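PDB 4LLS: geranyltranstransferase from Roseobacter denitrificans, which probably catalyses chain elongation of allylic prenyl diphosphates with isopentenyl diphosphate, giving farnesyl or geranylgeranyl diphosphate with the help of divalent metal ions. Local coordinates for residues H95-V100 with G170-Q175; D102-M107 with A126-A131. One frame throughout, in Å; residues are numbered along the deposited sequence.

Interaction 1 of 2, residues H95-V100 with G170-Q175; sequences HAYSLV and GMVLGQ. With GST (geranyl S-thiolodiphosphate), chain D; IPE (3-methylbut-3-enyl trihydrogen diphosphate), chain C.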
ATOM      1  N   HIS A  95       5.243   3.793  -7.336  1.00  9.94           N
ATOM      2  CA  HIS A  95       5.028   4.963  -8.166  1.00 10.32           C
ATOM      3  C   HIS A  95       3.732   4.825  -8.938  1.00 10.08           C
ATOM      4  O   HIS A  95       2.930   5.782  -9.023  1.00 10.19           O
ATOM      5  CB  HIS A  95       6.252   5.100  -9.040  1.00 10.61           C
ATOM      6  CG  HIS A  95       6.145   6.129 -10.103  1.00 13.46           C
ATOM      7  ND1 HIS A  95       6.015   7.469  -9.837  1.00 12.36           N
ATOM      8  CD2 HIS A  95       6.320   6.018 -11.439  1.00 11.64           C
ATOM      9  CE1 HIS A  95       6.030   8.140 -10.983  1.00 12.20           C
ATOM     10  NE2 HIS A  95       6.233   7.282 -11.965  1.00 11.58           N
ATOM     11  N   ALA A  96       3.530   3.693  -9.590  1.00  9.36           N
ATOM     12  CA  ALA A  96       2.322   3.508 -10.392  1.00 10.68           C
ATOM     13  C   ALA A  96       1.090   3.668  -9.544  1.00 10.03           C
ATOM     14  O   ALA A  96       0.108   4.294  -9.994  1.00 12.05           O
ATOM     15  CB  ALA A  96       2.293   2.169 -11.077  1.00 10.95           C
ATOM     16  N   TYR A  97       1.086   3.117  -8.348  1.00 11.13           N
ATOM     17  CA  TYR A  97      -0.092   3.226  -7.472  1.00 11.61           C
ATOM     18  C   TYR A  97      -0.374   4.692  -7.204  1.00 12.00           C
ATOM     19  O   TYR A  97      -1.554   5.146  -7.283  1.00 12.23           O
ATOM     20  CB  TYR A  97       0.114   2.443  -6.151  1.00 11.21           C
ATOM     21  CG  TYR A  97       0.017   3.250  -4.888  1.00 10.42           C
ATOM     22  CD1 TYR A  97      -1.201   3.754  -4.437  1.00 12.75           C
ATOM     23  CD2 TYR A  97       1.095   3.406  -4.060  1.00 10.86           C
ATOM     24  CE1 TYR A  97      -1.256   4.523  -3.304  1.00 13.61           C
ATOM     25  CE2 TYR A  97       1.009   4.038  -2.840  1.00 10.66           C
ATOM     26  CZ  TYR A  97      -0.173   4.628  -2.467  1.00 12.40           C
ATOM     27  OH  TYR A  97      -0.258   5.407  -1.332  1.00 13.16           O
ATOM     28  N   SER A  98       0.653   5.463  -6.913  1.00 11.88           N
ATOM     29  CA  SER A  98       0.475   6.875  -6.566  1.00 12.58           C
ATOM     30  C   SER A  98      -0.161   7.636  -7.712  1.00 14.05           C
ATOM     31  O   SER A  98      -0.987   8.517  -7.484  1.00 15.64           O
ATOM     32  CB  SER A  98       1.820   7.523  -6.131  1.00 11.76           C
ATOM     33  OG  SER A  98       2.662   7.814  -7.261  1.00 12.00           O
ATOM     34  N   LEU A  99       0.161   7.262  -8.938  1.00 11.15           N
ATOM     35  CA  LEU A  99      -0.372   7.982 -10.122  1.00 12.91           C
ATOM     36  C   LEU A  99      -1.831   7.570 -10.350  1.00 12.98           C
ATOM     37  O   LEU A  99      -2.657   8.413 -10.739  1.00 14.87           O
ATOM     38  CB  LEU A  99       0.443   7.722 -11.372  1.00 13.74           C
ATOM     39  CG  LEU A  99       1.920   8.146 -11.327  1.00 15.27           C
ATOM     40  CD1 LEU A  99       2.594   7.837 -12.656  1.00 19.79           C
ATOM     41  CD2 LEU A  99       2.113   9.583 -10.897  1.00 19.80           C
ATOM     42  N   VAL A 100      -2.171   6.325 -10.113  1.00 11.73           N
ATOM     43  CA  VAL A 100      -3.553   5.868 -10.294  1.00 13.03           C
ATOM     44  C   VAL A 100      -4.430   6.667  -9.349  1.00 14.20           C
ATOM     45  O   VAL A 100      -5.519   7.151  -9.723  1.00 15.33           O
ATOM     46  CB  VAL A 100      -3.706   4.377 -10.034  1.00 14.61           C
ATOM     47  CG1 VAL A 100      -5.169   3.987 -10.057  1.00 14.41           C
ATOM     48  CG2 VAL A 100      -2.945   3.591 -11.071  1.00 14.08           C
ATOM     49  N   GLY A 170       6.099  10.948   4.198  1.00 14.07           N
ATOM     50  CA  GLY A 170       6.789  11.057   2.904  1.00 13.96           C
ATOM     51  C   GLY A 170       5.803  11.410   1.814  1.00 13.94           C
ATOM     52  O   GLY A 170       5.214  12.486   1.814  1.00 15.29           O
ATOM     53  N   MET A 171       5.650  10.516   0.865  1.00 12.26           N
ATOM     54  CA  MET A 171       4.861  10.795  -0.311  1.00 11.18           C
ATOM     55  C   MET A 171       3.431  11.196   0.031  1.00 13.36           C
ATOM     56  O   MET A 171       2.917  12.122  -0.604  1.00 13.42           O
ATOM     57  CB  MET A 171       4.906   9.595  -1.251  1.00 12.58           C
ATOM     58  CG  MET A 171       4.222   9.829  -2.577  1.00 12.98           C
ATOM     59  SD  MET A 171       4.158   8.330  -3.553  1.00 16.33           S
ATOM     60  CE  MET A 171       2.891   7.388  -2.637  1.00 15.59           C
ATOM     61  N   VAL A 172       2.741  10.460   0.926  1.00 12.68           N
ATOM     62  CA  VAL A 172       1.350  10.814   1.218  1.00 14.85           C
ATOM     63  C   VAL A 172       1.247  12.156   1.936  1.00 16.03           C
ATOM     64  O   VAL A 172       0.310  12.922   1.658  1.00 17.02           O
ATOM     65  CB  VAL A 172       0.633   9.691   1.958  1.00 15.49           C
ATOM     66  CG1 VAL A 172      -0.756  10.175   2.351  1.00 16.79           C
ATOM     67  CG2 VAL A 172       0.530   8.459   1.085  1.00 16.35           C
ATOM     68  N   LEU A 173       2.225  12.468   2.776  1.00 14.81           N
ATOM     69  CA  LEU A 173       2.306  13.789   3.406  1.00 17.30           C
ATOM     70  C   LEU A 173       2.366  14.853   2.314  1.00 18.88           C
ATOM     71  O   LEU A 173       1.613  15.834   2.332  1.00 18.10           O
ATOM     72  CB  LEU A 173       3.547  13.883   4.281  1.00 19.43           C
ATOM     73  CG  LEU A 173       3.799  15.261   4.908  1.00 25.39           C
ATOM     74  CD1 LEU A 173       2.590  15.674   5.721  1.00 28.41           C
ATOM     75  CD2 LEU A 173       5.048  15.266   5.778  1.00 28.23           C
ATOM     76  N   GLY A 174       3.277  14.684   1.368  1.00 16.33           N
ATOM     77  CA  GLY A 174       3.421  15.650   0.272  1.00 16.65           C
ATOM     78  C   GLY A 174       2.103  15.849  -0.462  1.00 17.44           C
ATOM     79  O   GLY A 174       1.710  16.998  -0.750  1.00 16.96           O
ATOM     80  N   GLN A 175       1.408  14.769  -0.765  1.00 16.05           N
ATOM     81  CA  GLN A 175       0.107  14.856  -1.416  1.00 15.50           C
ATOM     82  C   GLN A 175      -0.860  15.643  -0.555  1.00 17.46           C
ATOM     83  O   GLN A 175      -1.679  16.421  -1.080  1.00 19.98           O
ATOM     84  CB  GLN A 175      -0.472  13.484  -1.772  1.00 17.67           C
ATOM     85  CG  GLN A 175      -1.745  13.525  -2.624  1.00 24.24           C
ATOM     86  CD  GLN A 175      -1.566  14.012  -4.059  1.00 25.66           C
ATOM     87  OE1 GLN A 175      -0.580  14.660  -4.399  1.00 24.37           O
ATOM     88  NE2 GLN A 175      -2.439  13.535  -4.947  1.00 28.33           N
TER
HETATM   89  PA  GST D 302       1.686  14.708 -12.987  1.00 17.82           P
HETATM   90  O1A GST D 302       2.437  13.606 -13.730  1.00 18.42           O
HETATM   91  O2A GST D 302       1.890  16.108 -13.552  1.00 21.18           O
HETATM   92  O3A GST D 302       0.217  14.367 -12.757  1.00 17.80           O
HETATM   93  O1B GST D 302       2.344  14.705 -11.538  1.00 18.15           O
HETATM   94  PB  GST D 302       2.082  15.842 -10.464  1.00 18.95           P
HETATM   95  O2B GST D 302       2.807  17.087 -10.732  1.00 17.75           O
HETATM   96  O3B GST D 302       0.540  16.028 -10.263  1.00 19.79           O
HETATM   97  S1  GST D 302       2.915  15.036  -8.850  1.00 22.91           S
HETATM   98  C1  GST D 302       1.938  13.572  -8.781  1.00 25.68           C
HETATM   99  C2  GST D 302       1.789  13.036  -7.377  1.00 31.48           C
HETATM  100  C3  GST D 302       2.594  12.078  -6.891  1.00 23.49           C
HETATM  101  C10 GST D 302       3.754  11.561  -7.670  1.00 28.68           C
HETATM  102  C4  GST D 302       2.423  11.569  -5.500  1.00 24.61           C
HETATM  103  C5  GST D 302       0.930  11.307  -5.261  1.00 28.82           C
HETATM  104  C6  GST D 302       0.690  10.779  -3.885  1.00 29.17           C
HETATM  105  C7  GST D 302      -0.367  10.005  -3.554  1.00 27.93           C
HETATM  106  C9  GST D 302      -1.485   9.549  -4.465  1.00 21.06           C
HETATM  107  C8  GST D 302      -0.370   9.559  -2.125  1.00 35.73           C
HETATM  108  C1  IPE C 301       5.203  11.654 -12.978  1.00 17.45           C
HETATM  109  O1  IPE C 301       6.455  10.949 -12.867  1.00 12.82           O
HETATM  110  C2  IPE C 301       4.723  12.012 -11.576  1.00 17.97           C
HETATM  111  C3  IPE C 301       5.723  12.888 -10.864  1.00 19.84           C
HETATM  112  C4  IPE C 301       6.264  12.528  -9.702  1.00 20.26           C
HETATM  113  C5  IPE C 301       6.004  14.263 -11.387  1.00 20.36           C
HETATM  114  PA  IPE C 301       7.250  10.538 -14.187  1.00 12.63           P
HETATM  115  O1A IPE C 301       7.439  11.769 -15.086  1.00 13.55           O
HETATM  116  O2A IPE C 301       8.465   9.860 -13.742  1.00 12.59           O
HETATM  117  O3A IPE C 301       6.297   9.498 -14.910  1.00 12.38           O
HETATM  118  PB  IPE C 301       6.465   8.134 -15.770  1.00 12.01           P
HETATM  119  O1B IPE C 301       5.261   8.099 -16.698  1.00 12.75           O
HETATM  120  O2B IPE C 301       7.763   8.222 -16.522  1.00 13.16           O
HETATM  121  O3B IPE C 301       6.508   7.060 -14.710  1.00 12.79           O
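Met-171 reaches across to Tyr-97 and Ser-98, and this apolar contact carries the interaction. Its chain runs extended as far as SD and then bends at chi3 (73°), which brings CE back toward the tyrosine. CE lies 3.8 Å from Tyr-97 CE2, and the approach to the ring is oblique. SD sits 3.6 Å from Ser-98 CB. Val-172 CG2 meets Tyr-97 OH more loosely, and the two side chains cross at about a right angle. No hydrogen bond links the two segments.

The helical segments 95-100 and 171-175 run nearly parallel, at 21°, with axes 12.3 Å apart at closest approach. The two segments line the substrate pocket of the all-helical prenyl synthase fold, and the geranyl tail of the thiolodiphosphate lies between them. Met-171 CG lines the tail at C4, Val-172 CG2 at the terminal C8, and Gln-175 CB at C6, 3.6 Å away.

On segment 95-100, Ser-98 OG donates to His-95 O at 2.7 Å, and the same oxygen also accepts from Leu-99 N. His-95 NE2 donates to O3B of isopentenyl diphosphate at 2.8 Å, with O3B at the ring edge. Lys-63, Arg-66 and Arg-114 hold the same diphosphate.

Interaction 2 of 2, residues D102-M107 with A126-A131; sequences DDLPCM and ATAVLA. With CA (calcium ion), chain F; GST (geranyl S-thiolodiphosphate), chain D; GST (geranyl S-thiolodiphosphate), chain I.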
ATOM      1  N   ASP A 102      -3.632   9.616  -7.776  1.00 16.37           N
ATOM      2  CA  ASP A 102      -3.536  11.037  -8.096  1.00 15.45           C
ATOM      3  C   ASP A 102      -4.486  11.402  -9.228  1.00 15.58           C
ATOM      4  O   ASP A 102      -4.999  12.529  -9.245  1.00 16.66           O
ATOM      5  CB  ASP A 102      -2.104  11.427  -8.474  1.00 17.30           C
ATOM      6  CG  ASP A 102      -1.912  12.959  -8.630  1.00 18.77           C
ATOM      7  OD1 ASP A 102      -2.099  13.690  -7.637  1.00 22.19           O
ATOM      8  OD2 ASP A 102      -1.479  13.360  -9.728  1.00 21.61           O
ATOM      9  N   ASP A 103      -4.640  10.516 -10.196  1.00 14.77           N
ATOM     10  CA  ASP A 103      -5.415  10.841 -11.402  1.00 15.96           C
ATOM     11  C   ASP A 103      -6.915  10.879 -11.093  1.00 16.70           C
ATOM     12  O   ASP A 103      -7.680  11.332 -11.932  1.00 18.08           O
ATOM     13  CB  ASP A 103      -5.102   9.880 -12.542  1.00 17.31           C
ATOM     14  CG  ASP A 103      -3.700  10.109 -13.183  1.00 16.03           C
ATOM     15  OD1 ASP A 103      -3.136   9.145 -13.759  1.00 17.37           O
ATOM     16  OD2 ASP A 103      -3.180  11.219 -13.089  1.00 19.68           O
ATOM     17  N   LEU A 104      -7.337  10.232 -10.012  1.00 15.71           N
ATOM     18  CA  LEU A 104      -8.769  10.099  -9.656  1.00 16.03           C
ATOM     19  C   LEU A 104      -9.514  11.419  -9.768  1.00 16.21           C
ATOM     20  O   LEU A 104      -9.000  12.478  -9.385  1.00 17.64           O
ATOM     21  CB  LEU A 104      -8.948   9.530  -8.231  1.00 17.81           C
ATOM     22  CG  LEU A 104      -8.628   8.029  -8.044  1.00 17.90           C
ATOM     23  CD1 LEU A 104      -8.552   7.700  -6.560  1.00 19.22           C
ATOM     24  CD2 LEU A 104      -9.642   7.139  -8.736  1.00 22.06           C
ATOM     25  N   PRO A 105     -10.837  11.303 -10.024  1.00 19.21           N
ATOM     26  CA  PRO A 105     -11.656  12.523 -10.021  1.00 19.02           C
ATOM     27  C   PRO A 105     -11.603  13.375  -8.746  1.00 19.92           C
ATOM     28  O   PRO A 105     -11.692  14.594  -8.811  1.00 22.73           O
ATOM     29  CB  PRO A 105     -13.070  11.971 -10.274  1.00 22.81           C
ATOM     30  CG  PRO A 105     -12.860  10.748 -11.075  1.00 23.51           C
ATOM     31  CD  PRO A 105     -11.599  10.127 -10.483  1.00 19.70           C
ATOM     32  N   CYS A 106     -11.524  12.734  -7.584  1.00 18.53           N
ATOM     33  CA  CYS A 106     -11.498  13.446  -6.329  1.00 20.70           C
ATOM     34  C   CYS A 106     -10.146  14.095  -6.043  1.00 18.61           C
ATOM     35  O   CYS A 106      -9.970  14.785  -5.044  1.00 20.58           O
ATOM     36  CB  CYS A 106     -11.911  12.507  -5.189  1.00 23.04           C
ATOM     37  SG  CYS A 106     -10.735  11.196  -4.776  1.00 25.91           S
ATOM     38  N   MET A 107      -9.134  13.750  -6.858  1.00 19.28           N
ATOM     39  CA  MET A 107      -7.824  14.345  -6.734  1.00 20.54           C
ATOM     40  C   MET A 107      -7.545  15.230  -7.946  1.00 22.03           C
ATOM     41  O   MET A 107      -8.188  16.281  -8.108  1.00 23.59           O
ATOM     42  CB  MET A 107      -6.768  13.227  -6.572  1.00 23.61           C
ATOM     43  CG  MET A 107      -7.083  12.304  -5.406  1.00 33.00           C
ATOM     44  SD  MET A 107      -5.808  12.294  -4.133  1.00 30.89           S
ATOM     45  CE  MET A 107      -6.571  11.184  -2.948  1.00 42.27           C
ATOM     46  N   ALA A 126     -13.940   2.755  -8.775  1.00 17.05           N
ATOM     47  CA  ALA A 126     -13.693   1.678  -7.781  1.00 15.58           C
ATOM     48  C   ALA A 126     -12.513   0.826  -8.236  1.00 17.27           C
ATOM     49  O   ALA A 126     -11.646   0.439  -7.432  1.00 16.78           O
ATOM     50  CB  ALA A 126     -14.913   0.786  -7.630  1.00 20.34           C
ATOM     51  N   THR A 127     -12.495   0.501  -9.513  1.00 15.93           N
ATOM     52  CA  THR A 127     -11.411  -0.303 -10.055  1.00 15.34           C
ATOM     53  C   THR A 127     -10.076   0.443  -9.889  1.00 16.55           C
ATOM     54  O   THR A 127      -9.056  -0.191  -9.547  1.00 15.17           O
ATOM     55  CB  THR A 127     -11.687  -0.639 -11.536  1.00 18.94           C
ATOM     56  OG1 THR A 127     -12.922  -1.354 -11.620  1.00 19.52           O
ATOM     57  CG2 THR A 127     -10.605  -1.480 -12.115  1.00 18.06           C
ATOM     58  N   ALA A 128     -10.077   1.763 -10.065  1.00 14.52           N
ATOM     59  CA  ALA A 128      -8.872   2.559  -9.921  1.00 14.67           C
ATOM     60  C   ALA A 128      -8.421   2.569  -8.473  1.00 14.66           C
ATOM     61  O   ALA A 128      -7.215   2.397  -8.179  1.00 14.90           O
ATOM     62  CB  ALA A 128      -9.067   3.958 -10.464  1.00 16.34           C
ATOM     63  N   VAL A 129      -9.348   2.782  -7.536  1.00 14.82           N
ATOM     64  CA  VAL A 129      -8.990   2.752  -6.125  1.00 14.39           C
ATOM     65  C   VAL A 129      -8.355   1.409  -5.777  1.00 14.04           C
ATOM     66  O   VAL A 129      -7.253   1.367  -5.168  1.00 12.38           O
ATOM     67  CB  VAL A 129     -10.201   3.015  -5.226  1.00 15.26           C
ATOM     68  CG1 VAL A 129      -9.849   2.723  -3.758  1.00 16.79           C
ATOM     69  CG2 VAL A 129     -10.720   4.449  -5.397  1.00 16.14           C
ATOM     70  N   LEU A 130      -8.963   0.319  -6.207  1.00 13.41           N
ATOM     71  CA  LEU A 130      -8.501  -1.001  -5.794  1.00 12.39           C
ATOM     72  C   LEU A 130      -7.223  -1.382  -6.499  1.00 12.97           C
ATOM     73  O   LEU A 130      -6.342  -2.014  -5.896  1.00 13.30           O
ATOM     74  CB  LEU A 130      -9.597  -2.085  -5.982  1.00 14.60           C
ATOM     75  CG  LEU A 130     -10.824  -1.936  -5.062  1.00 18.16           C
ATOM     76  CD1 LEU A 130     -11.844  -2.970  -5.511  1.00 22.25           C
ATOM     77  CD2 LEU A 130     -10.479  -2.133  -3.606  1.00 18.08           C
ATOM     78  N   ALA A 131      -7.081  -1.021  -7.778  1.00 13.65           N
ATOM     79  CA  ALA A 131      -5.853  -1.333  -8.480  1.00 11.89           C
ATOM     80  C   ALA A 131      -4.697  -0.571  -7.836  1.00 11.61           C
ATOM     81  O   ALA A 131      -3.617  -1.158  -7.694  1.00 12.48           O
ATOM     82  CB  ALA A 131      -5.956  -0.963  -9.968  1.00 14.31           C
TER
HETATM   83 CA    CA F 304      -1.290  15.099 -11.178  0.90 18.05          CA
HETATM   84  PA  GST D 302       1.686  14.708 -12.987  1.00 17.82           P
HETATM   85  O1A GST D 302       2.437  13.606 -13.730  1.00 18.42           O
HETATM   86  O2A GST D 302       1.890  16.108 -13.552  1.00 21.18           O
HETATM   87  O3A GST D 302       0.217  14.367 -12.757  1.00 17.80           O
HETATM   88  O1B GST D 302       2.344  14.705 -11.538  1.00 18.15           O
HETATM   89  PB  GST D 302       2.082  15.842 -10.464  1.00 18.95           P
HETATM   90  O2B GST D 302       2.807  17.087 -10.732  1.00 17.75           O
HETATM   91  O3B GST D 302       0.540  16.028 -10.263  1.00 19.79           O
HETATM   92  S1  GST D 302       2.915  15.036  -8.850  1.00 22.91           S
HETATM   93  C1  GST D 302       1.938  13.572  -8.781  1.00 25.68           C
HETATM   94  C2  GST D 302       1.789  13.036  -7.377  1.00 31.48           C
HETATM   95  C3  GST D 302       2.594  12.078  -6.891  1.00 23.49           C
HETATM   96  C10 GST D 302       3.754  11.561  -7.670  1.00 28.68           C
HETATM   97  C4  GST D 302       2.423  11.569  -5.500  1.00 24.61           C
HETATM   98  C5  GST D 302       0.930  11.307  -5.261  1.00 28.82           C
HETATM   99  C6  GST D 302       0.690  10.779  -3.885  1.00 29.17           C
HETATM  100  C7  GST D 302      -0.367  10.005  -3.554  1.00 27.93           C
HETATM  101  C9  GST D 302      -1.485   9.549  -4.465  1.00 21.06           C
HETATM  102  C8  GST D 302      -0.370   9.559  -2.125  1.00 35.73           C
HETATM  103  PA  GST I 302     -19.028  -4.589   6.446  0.80 22.02           P
HETATM  104  O1A GST I 302     -20.347  -5.371   6.403  0.80 24.27           O
HETATM  105  O2A GST I 302     -19.029  -3.311   5.616  0.80 21.47           O
HETATM  106  O3A GST I 302     -18.415  -4.430   7.807  0.80 20.32           O
HETATM  107  O1B GST I 302     -18.014  -5.510   5.700  0.80 24.79           O
HETATM  108  PB  GST I 302     -18.452  -6.234   4.375  0.80 27.15           P
HETATM  109  O2B GST I 302     -18.935  -5.270   3.375  0.80 23.97           O
HETATM  110  O3B GST I 302     -19.503  -7.432   4.681  0.80 28.77           O
HETATM  111  S1  GST I 302     -16.691  -6.982   3.864  0.80 34.41           S
HETATM  112  C1  GST I 302     -15.815  -5.471   4.126  0.80 36.77           C
HETATM  113  C2  GST I 302     -14.659  -5.404   3.170  0.80 38.62           C
HETATM  114  C3  GST I 302     -13.430  -5.764   3.548  0.80 28.55           C
HETATM  115  C10 GST I 302     -13.174  -6.272   4.935  0.80 29.00           C
HETATM  116  C4  GST I 302     -12.324  -5.764   2.542  0.80 30.32           C
HETATM  117  C5  GST I 302     -12.416  -4.515   1.658  0.80 28.23           C
HETATM  118  C6  GST I 302     -11.269  -4.616   0.701  0.80 28.68           C
HETATM  119  C7  GST I 302     -10.691  -3.585   0.081  0.80 26.48           C
HETATM  120  C9  GST I 302      -9.558  -3.948  -0.830  0.80 28.36           C
HETATM  121  C8  GST I 302     -11.056  -2.148   0.284  0.80 17.00           C
HETATM  122  O   HOH W   1      -2.994  13.869 -12.429  1.00 22.49           O
HETATM  123  O   HOH W   2      -1.542  17.000 -12.581  1.00 30.91           O
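Leu-104 sends its two methyl groups against Ala-128 and Val-129 of helix 125-144. The leucine belongs to the loop that follows helix 81-102. Asp-102 opens the first aspartate-rich motif of prenyl synthases, here the sequence DDLPCMD.

The packed part is small and wholly apolar. Leu-104 CD2 lies 3.7 Å from Ala-128 CB. Leu-104 CD1 lies 4.1 Å from Val-129 CG2, and these two side chains cross at about a right angle. Leu-104 CG is anti to its carbonyl carbon (chi1 -73°). Chi2 (168°) then places CD1 anti to CA, against Val-129, while the CD2 branch meets Ala-128. Val-119 and His-120 also pack on Ala-128, and His-101 of the second subunit packs on Val-129.

The loop becomes more open beyond Leu-104. A type I turn runs from Leu-104 to Met-107, closed by Met-107 N to Leu-104 O at 2.8 Å. Pro-105 at its corner is exposed, while Cys-106 and Met-107 are partly exposed and touch the second subunit.

The polar side of segment 102-107 faces the calcium site. Asp-102 and Asp-108 both bind one calcium ion, which also takes O3A and O3B of the thiolodiphosphate. Asp-103 does not bind this ion directly. It forms a salt bridge with Arg-113, and its OD2 accepts a hydrogen bond at 2.7 Å from a calcium-bound water. Asp-102 OD2 binds the calcium ion at 2.3 Å.

Both contacts lie on the same side of the chain's centre, with their own centres about 12 Å apart. Helix 81-102 joins them: 95-100 lies along it, and 102-107 follows on from it. The order along the chain is 95-100, 102-107, 126-131, 170-175, so interaction 2 falls between the two halves of interaction 1. They meet directly where Gln-175 NE2 makes a probable hydrogen bond of 2.7 Å to Asp-102 OD1, and where Val-100 packs on Ala-128. One thiolodiphosphate spans both: its tail lies between helices 81-102 and 171-184 at interaction 1, and the aspartate-rich motif of interaction 2 binds calcium at its diphosphate end. Both contacts also touch the second subunit.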